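Local structure of uncharacterized RmlC-like cupin (Ralstonia eutropha JMP134, 3EBR) at residues A[19-33]-A[129-143]. The protein is of unknown function but adopts the RmlC-like cupin fold and belongs to the ChrR-like cupin family. Residues are numbered along the deposited sequence; the frame is centred on the assembly and turned at random.
Sequences WMPFAPYSNDVMVKY and AVENWKTSMDRYLNY
Arg139 reaches from the helix beginning at Trp133 into the loop between strands 20-21 and 30-33, and its guanidinium illustrates how one buried cation can be held by face and edge at once. Over one face lies the Phe22 ring in a cation-pi contact, with CZ of Arg139 4.1 Å from the ring centroid and the two planes 31° apart. Toward the loop, NE of Arg139 donates a bent bond to Ala23 O at 3.0 Å, on a lone pair in the carbonyl plane, though the oxygen is tilted out of the guanidinium plane; NH2 adds a weak bond to the same oxygen. The arginine chain runs extended through its first two torsions and bends at the third (chi3 -57°), which turns the flat group back toward strand 129-131. There Glu131 forms a salt bridge, OE1 to Arg139 NH1 at 3.2 Å, on the syn side but tilted out of the carboxylate plane, and a weak bond from NH2 to OE2 makes the pairing two-pronged, probably balancing the charge within this partly buried contact. Tyr25 brings its ring edge to the same carboxylate, CE2 lying 3.5 Å from Glu131 OE2, and its hydroxyl end reaches the methyl of Ala129.

Tyr33 lays one ring face against Ser136 O, and its CE1 approaches Ser136 CB at 3.5 Å. A water bound by Tyr33 OH donates to both Glu131 OE1 and Ser136 OG, linking strand, carboxylate and helix. Farther along the helix, Tyr143 takes CB of the selenomethionine Met20, from strand 20-21, over its ring face, 3.9 Å from the centroid, with the selenium oblique in a Met-aromatic contact.

Strand 30-33 and the helix run nearly perpendicular, at 95°, their axes 9.8 Å apart. The helix lies by the edge of the six-stranded sheet, where 20-21 is outermost and pairs with 30-37, itself beside 42-49, whereas strand 129-131 borders the five-stranded sheet beside 118-121; on the side of the helix turned away from segment 19-33, Met137 and Leu141 pack against Phe4 of a neighbouring subunit.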
loop_
_atom_site.group_PDB
_atom_site.type_symbol
_atom_site.label_atom_id
_atom_site.label_comp_id
_atom_site.label_asym_id
_atom_site.label_seq_id
_atom_site.Cartn_x
_atom_site.Cartn_y
_atom_site.Cartn_z
ATOM N N TRP A 19 -14.696 -18.025 14.915
ATOM C CA TRP A 19 -15.779 -17.130 14.547
ATOM C C TRP A 19 -16.123 -16.542 15.888
ATOM O O TRP A 19 -16.174 -17.285 16.871
ATOM C CB TRP A 19 -17.027 -17.805 13.989
ATOM C CG TRP A 19 -17.023 -18.117 12.553
ATOM C CD1 TRP A 19 -16.866 -19.331 11.969
ATOM C CD2 TRP A 19 -17.235 -17.177 11.494
ATOM N NE1 TRP A 19 -16.966 -19.213 10.599
ATOM C CE2 TRP A 19 -17.194 -17.898 10.280
ATOM C CE3 TRP A 19 -17.457 -15.787 11.456
ATOM C CZ2 TRP A 19 -17.344 -17.273 9.027
ATOM C CZ3 TRP A 19 -17.615 -15.164 10.213
ATOM C CH2 TRP A 19 -17.560 -15.911 9.012
HETATM N N MSE A 20 -16.366 -15.242 15.947
HETATM C CA MSE A 20 -16.695 -14.592 17.211
HETATM C C MSE A 20 -17.663 -13.433 17.016
HETATM O O MSE A 20 -17.608 -12.776 15.983
HETATM C CB MSE A 20 -15.415 -14.107 17.885
HETATM C CG MSE A 20 -14.569 -13.097 17.072
HETATM SE SE MSE A 20 -12.929 -12.590 17.969
HETATM C CE MSE A 20 -13.662 -12.064 19.353
ATOM N N PRO A 21 -18.523 -13.165 18.015
ATOM C CA PRO A 21 -19.476 -12.067 17.886
ATOM C C PRO A 21 -18.752 -10.735 17.896
ATOM O O PRO A 21 -17.718 -10.605 18.564
ATOM C CB PRO A 21 -20.360 -12.210 19.125
ATOM C CG PRO A 21 -19.589 -13.023 20.062
ATOM C CD PRO A 21 -18.641 -13.844 19.318
ATOM N N PHE A 22 -19.309 -9.747 17.193
ATOM C CA PHE A 22 -18.711 -8.420 17.084
ATOM C C PHE A 22 -19.083 -7.646 18.378
ATOM O O PHE A 22 -19.857 -6.683 18.358
ATOM C CB PHE A 22 -19.169 -7.751 15.769
ATOM C CG PHE A 22 -18.197 -6.725 15.226
ATOM C CD1 PHE A 22 -18.134 -5.440 15.748
ATOM C CD2 PHE A 22 -17.352 -7.054 14.162
ATOM C CE1 PHE A 22 -17.228 -4.502 15.235
ATOM C CE2 PHE A 22 -16.455 -6.126 13.639
ATOM C CZ PHE A 22 -16.390 -4.846 14.181
ATOM N N ALA A 23 -18.486 -8.077 19.496
ATOM C CA ALA A 23 -18.745 -7.536 20.826
ATOM C C ALA A 23 -18.004 -6.223 21.047
ATOM O O ALA A 23 -16.905 -6.060 20.524
ATOM C CB ALA A 23 -18.329 -8.540 21.883
ATOM N N PRO A 24 -18.558 -5.303 21.867
ATOM C CA PRO A 24 -19.805 -5.342 22.637
ATOM C C PRO A 24 -21.031 -4.752 21.905
ATOM O O PRO A 24 -22.068 -4.546 22.542
ATOM C CB PRO A 24 -19.436 -4.486 23.857
ATOM C CG PRO A 24 -18.576 -3.403 23.278
ATOM C CD PRO A 24 -17.879 -4.002 22.066
ATOM N N TYR A 25 -20.959 -4.587 20.583
ATOM C CA TYR A 25 -22.039 -3.957 19.815
ATOM C C TYR A 25 -23.128 -4.900 19.360
ATOM O O TYR A 25 -24.302 -4.554 19.471
ATOM C CB TYR A 25 -21.474 -3.264 18.573
ATOM C CG TYR A 25 -20.330 -2.325 18.873
ATOM C CD1 TYR A 25 -20.541 -1.132 19.583
ATOM C CD2 TYR A 25 -19.041 -2.608 18.418
ATOM C CE1 TYR A 25 -19.477 -0.259 19.850
ATOM C CE2 TYR A 25 -17.988 -1.749 18.677
ATOM C CZ TYR A 25 -18.203 -0.578 19.391
ATOM O OH TYR A 25 -17.134 0.254 19.622
ATOM N N SER A 26 -22.740 -6.061 18.828
ATOM C CA SER A 26 -23.686 -7.056 18.311
ATOM C C SER A 26 -23.266 -8.504 18.560
ATOM O O SER A 26 -22.087 -8.852 18.502
ATOM C CB SER A 26 -23.878 -6.849 16.806
ATOM O OG SER A 26 -24.725 -7.840 16.241
ATOM N N ASN A 27 -24.274 -9.329 18.811
ATOM C CA ASN A 27 -24.143 -10.745 19.060
ATOM C C ASN A 27 -24.500 -11.555 17.783
ATOM O O ASN A 27 -24.080 -12.703 17.653
ATOM C CB ASN A 27 -25.045 -11.078 20.250
ATOM C CG ASN A 27 -24.603 -12.301 21.011
ATOM O OD1 ASN A 27 -24.189 -13.311 20.446
ATOM N ND2 ASN A 27 -24.694 -12.207 22.331
ATOM N N ASP A 28 -25.247 -10.956 16.841
ATOM C CA ASP A 28 -25.636 -11.604 15.576
ATOM C C ASP A 28 -24.587 -11.480 14.487
ATOM O O ASP A 28 -24.440 -12.401 13.689
ATOM C CB ASP A 28 -26.949 -11.035 15.042
ATOM C CG ASP A 28 -28.116 -11.313 15.950
ATOM O OD1 ASP A 28 -27.919 -11.537 17.166
ATOM O OD2 ASP A 28 -29.249 -11.291 15.434
ATOM N N VAL A 29 -23.909 -10.333 14.417
ATOM C CA VAL A 29 -22.847 -10.120 13.433
ATOM C C VAL A 29 -21.604 -10.825 13.956
ATOM O O VAL A 29 -21.131 -10.476 15.043
ATOM C CB VAL A 29 -22.530 -8.633 13.204
ATOM C CG1 VAL A 29 -21.346 -8.484 12.254
ATOM C CG2 VAL A 29 -23.768 -7.898 12.670
HETATM N N MSE A 30 -21.117 -11.828 13.211
HETATM C CA MSE A 30 -19.915 -12.601 13.562
HETATM C C MSE A 30 -18.748 -12.116 12.716
HETATM O O MSE A 30 -18.952 -11.643 11.604
HETATM C CB MSE A 30 -20.089 -14.099 13.298
HETATM C CG MSE A 30 -21.324 -14.769 13.889
HETATM SE SE MSE A 30 -21.308 -14.787 15.811
HETATM C CE MSE A 30 -19.760 -15.977 16.123
ATOM N N VAL A 31 -17.533 -12.268 13.242
ATOM C CA VAL A 31 -16.291 -11.886 12.568
ATOM C C VAL A 31 -15.248 -12.979 12.801
ATOM O O VAL A 31 -15.300 -13.654 13.822
ATOM C CB VAL A 31 -15.763 -10.510 13.074
ATOM C CG1 VAL A 31 -15.483 -10.543 14.580
ATOM C CG2 VAL A 31 -14.510 -10.054 12.300
ATOM N N LYS A 32 -14.356 -13.188 11.832
ATOM C CA LYS A 32 -13.257 -14.152 11.936
ATOM C C LYS A 32 -12.015 -13.381 11.491
ATOM O O LYS A 32 -11.982 -12.898 10.365
ATOM C CB LYS A 32 -13.504 -15.402 11.083
ATOM C CG LYS A 32 -12.363 -16.459 11.134
ATOM C CD LYS A 32 -12.605 -17.693 10.270
ATOM C CE LYS A 32 -13.672 -18.605 10.835
ATOM N NZ LYS A 32 -13.930 -19.783 9.947
ATOM N N TYR A 33 -11.015 -13.264 12.367
ATOM C CA TYR A 33 -9.773 -12.535 12.067
ATOM C C TYR A 33 -8.666 -13.429 11.504
ATOM O O TYR A 33 -8.297 -14.424 12.133
ATOM C CB TYR A 33 -9.252 -11.814 13.322
ATOM C CG TYR A 33 -10.191 -10.738 13.798
ATOM C CD1 TYR A 33 -10.197 -9.493 13.181
ATOM C CD2 TYR A 33 -11.078 -10.958 14.856
ATOM C CE1 TYR A 33 -11.059 -8.493 13.588
ATOM C CE2 TYR A 33 -11.945 -9.951 15.278
ATOM C CZ TYR A 33 -11.921 -8.723 14.634
ATOM O OH TYR A 33 -12.763 -7.717 14.994
ATOM N N ALA A 129 -18.247 5.530 17.504
ATOM C CA ALA A 129 -17.346 4.395 17.693
ATOM C C ALA A 129 -16.296 4.360 16.607
ATOM O O ALA A 129 -16.522 4.873 15.512
ATOM C CB ALA A 129 -18.131 3.097 17.680
ATOM N N VAL A 130 -15.148 3.767 16.935
ATOM C CA VAL A 130 -14.031 3.612 16.017
ATOM C C VAL A 130 -13.547 2.172 16.078
ATOM O O VAL A 130 -13.389 1.639 17.175
ATOM C CB VAL A 130 -12.851 4.524 16.356
ATOM C CG1 VAL A 130 -11.733 4.315 15.345
ATOM C CG2 VAL A 130 -13.279 5.970 16.358
ATOM N N GLU A 131 -13.384 1.540 14.915
ATOM C CA GLU A 131 -12.847 0.187 14.805
ATOM C C GLU A 131 -11.571 0.276 14.004
ATOM O O GLU A 131 -11.558 0.876 12.926
ATOM C CB GLU A 131 -13.814 -0.807 14.168
ATOM C CG GLU A 131 -14.891 -1.275 15.119
ATOM C CD GLU A 131 -14.334 -2.056 16.281
ATOM O OE1 GLU A 131 -13.543 -2.986 16.031
ATOM O OE2 GLU A 131 -14.693 -1.725 17.436
ATOM N N ASN A 132 -10.518 -0.333 14.545
ATOM C CA ASN A 132 -9.211 -0.335 13.944
ATOM C C ASN A 132 -8.499 -1.622 14.292
ATOM O O ASN A 132 -9.116 -2.514 14.881
ATOM C CB ASN A 132 -8.469 0.931 14.405
ATOM C CG ASN A 132 -8.348 1.064 15.915
ATOM O OD1 ASN A 132 -8.461 0.106 16.683
ATOM N ND2 ASN A 132 -8.099 2.287 16.345
ATOM N N TRP A 133 -7.220 -1.721 13.940
ATOM C CA TRP A 133 -6.437 -2.913 14.248
ATOM C C TRP A 133 -6.336 -3.164 15.765
ATOM O O TRP A 133 -6.258 -4.321 16.174
ATOM C CB TRP A 133 -5.020 -2.850 13.620
ATOM C CG TRP A 133 -4.043 -1.942 14.278
ATOM C CD1 TRP A 133 -3.732 -0.667 13.923
ATOM C CD2 TRP A 133 -3.231 -2.256 15.414
ATOM N NE1 TRP A 133 -2.779 -0.162 14.772
ATOM C CE2 TRP A 133 -2.452 -1.116 15.698
ATOM C CE3 TRP A 133 -3.089 -3.395 16.223
ATOM C CZ2 TRP A 133 -1.543 -1.074 16.767
ATOM C CZ3 TRP A 133 -2.195 -3.355 17.293
ATOM C CH2 TRP A 133 -1.427 -2.204 17.552
ATOM N N LYS A 134 -6.280 -2.086 16.569
ATOM C CA LYS A 134 -6.183 -2.188 18.030
ATOM C C LYS A 134 -7.456 -2.791 18.616
ATOM O O LYS A 134 -7.372 -3.716 19.423
ATOM C CB LYS A 134 -5.883 -0.831 18.686
ATOM C CG LYS A 134 -4.539 -0.237 18.319
ATOM C CD LYS A 134 -4.266 1.074 19.038
ATOM C CE LYS A 134 -2.807 1.497 18.857
ATOM N NZ LYS A 134 -2.505 2.782 19.553
ATOM N N THR A 135 -8.616 -2.277 18.196
ATOM C CA THR A 135 -9.920 -2.796 18.654
ATOM C C THR A 135 -10.147 -4.239 18.139
ATOM O O THR A 135 -10.792 -5.044 18.818
ATOM C CB THR A 135 -11.094 -1.902 18.222
ATOM O OG1 THR A 135 -11.150 -1.870 16.796
ATOM C CG2 THR A 135 -10.948 -0.468 18.772
ATOM N N SER A 136 -9.638 -4.535 16.933
ATOM C CA SER A 136 -9.694 -5.874 16.327
ATOM C C SER A 136 -8.857 -6.873 17.132
ATOM O O SER A 136 -9.293 -8.004 17.409
ATOM C CB SER A 136 -9.163 -5.833 14.896
ATOM O OG SER A 136 -9.940 -4.993 14.070
HETATM N N MSE A 137 -7.649 -6.441 17.489
HETATM C CA MSE A 137 -6.728 -7.239 18.282
HETATM C C MSE A 137 -7.269 -7.450 19.699
HETATM O O MSE A 137 -7.161 -8.565 20.217
HETATM C CB MSE A 137 -5.344 -6.561 18.328
HETATM C CG MSE A 137 -4.240 -7.337 19.033
HETATM SE SE MSE A 137 -3.799 -8.986 18.111
HETATM C CE MSE A 137 -2.763 -8.213 16.583
ATOM N N ASP A 138 -7.811 -6.389 20.318
ATOM C CA ASP A 138 -8.397 -6.467 21.667
ATOM C C ASP A 138 -9.509 -7.496 21.692
ATOM O O ASP A 138 -9.520 -8.344 22.570
ATOM C CB ASP A 138 -8.954 -5.114 22.174
ATOM C CG ASP A 138 -7.863 -4.097 22.570
ATOM O OD1 ASP A 138 -6.649 -4.413 22.577
ATOM O OD2 ASP A 138 -8.244 -2.954 22.906
ATOM N N ARG A 139 -10.409 -7.434 20.712
ATOM C CA ARG A 139 -11.519 -8.386 20.601
ATOM C C ARG A 139 -11.006 -9.825 20.388
ATOM O O ARG A 139 -11.450 -10.733 21.083
ATOM C CB ARG A 139 -12.474 -7.940 19.489
ATOM C CG ARG A 139 -13.656 -8.860 19.199
ATOM C CD ARG A 139 -14.633 -8.455 18.109
ATOM N NE ARG A 139 -15.259 -7.148 18.293
ATOM C CZ ARG A 139 -14.748 -5.974 17.915
ATOM N NH1 ARG A 139 -13.552 -5.860 17.329
ATOM N NH2 ARG A 139 -15.443 -4.872 18.150
ATOM N N TYR A 140 -10.067 -10.006 19.454
ATOM C CA TYR A 140 -9.472 -11.325 19.172
ATOM C C TYR A 140 -8.813 -11.918 20.426
ATOM O O TYR A 140 -9.112 -13.052 20.795
ATOM C CB TYR A 140 -8.484 -11.252 17.992
ATOM C CG TYR A 140 -7.772 -12.565 17.733
ATOM C CD1 TYR A 140 -8.424 -13.620 17.087
ATOM C CD2 TYR A 140 -6.445 -12.756 18.139
ATOM C CE1 TYR A 140 -7.776 -14.841 16.860
ATOM C CE2 TYR A 140 -5.792 -13.972 17.920
ATOM C CZ TYR A 140 -6.457 -15.008 17.274
ATOM O OH TYR A 140 -5.815 -16.210 17.058
ATOM N N LEU A 141 -7.967 -11.134 21.090
ATOM C CA LEU A 141 -7.295 -11.572 22.327
ATOM C C LEU A 141 -8.263 -11.725 23.522
ATOM O O LEU A 141 -8.039 -12.610 24.345
ATOM C CB LEU A 141 -6.126 -10.636 22.682
ATOM C CG LEU A 141 -4.945 -10.562 21.699
ATOM C CD1 LEU A 141 -3.991 -9.455 22.112
ATOM C CD2 LEU A 141 -4.211 -11.895 21.590
ATOM N N ASN A 142 -9.296 -10.874 23.638
ATOM C CA ASN A 142 -10.303 -10.985 24.735
ATOM C C ASN A 142 -11.147 -12.271 24.636
ATOM O O ASN A 142 -11.439 -12.882 25.663
ATOM C CB ASN A 142 -11.246 -9.757 24.832
ATOM C CG ASN A 142 -10.564 -8.484 25.386
ATOM O OD1 ASN A 142 -9.576 -8.537 26.123
ATOM N ND2 ASN A 142 -11.120 -7.329 25.025
ATOM N N TYR A 143 -11.546 -12.651 23.417
ATOM C CA TYR A 143 -12.316 -13.891 23.178
ATOM C C TYR A 143 -11.460 -15.113 23.448
ATOM O O TYR A 143 -11.950 -16.080 24.039
ATOM C CB TYR A 143 -12.849 -13.933 21.749
ATOM C CG TYR A 143 -13.602 -15.182 21.302
ATOM C CD1 TYR A 143 -12.922 -16.314 20.830
ATOM C CD2 TYR A 143 -14.995 -15.211 21.284
ATOM C CE1 TYR A 143 -13.612 -17.459 20.411
ATOM C CE2 TYR A 143 -15.695 -16.353 20.859
ATOM C CZ TYR A 143 -14.997 -17.470 20.429
ATOM O OH TYR A 143 -15.681 -18.588 20.013
HETATM O O HOH W 1 -12.674 -5.030 14.268
#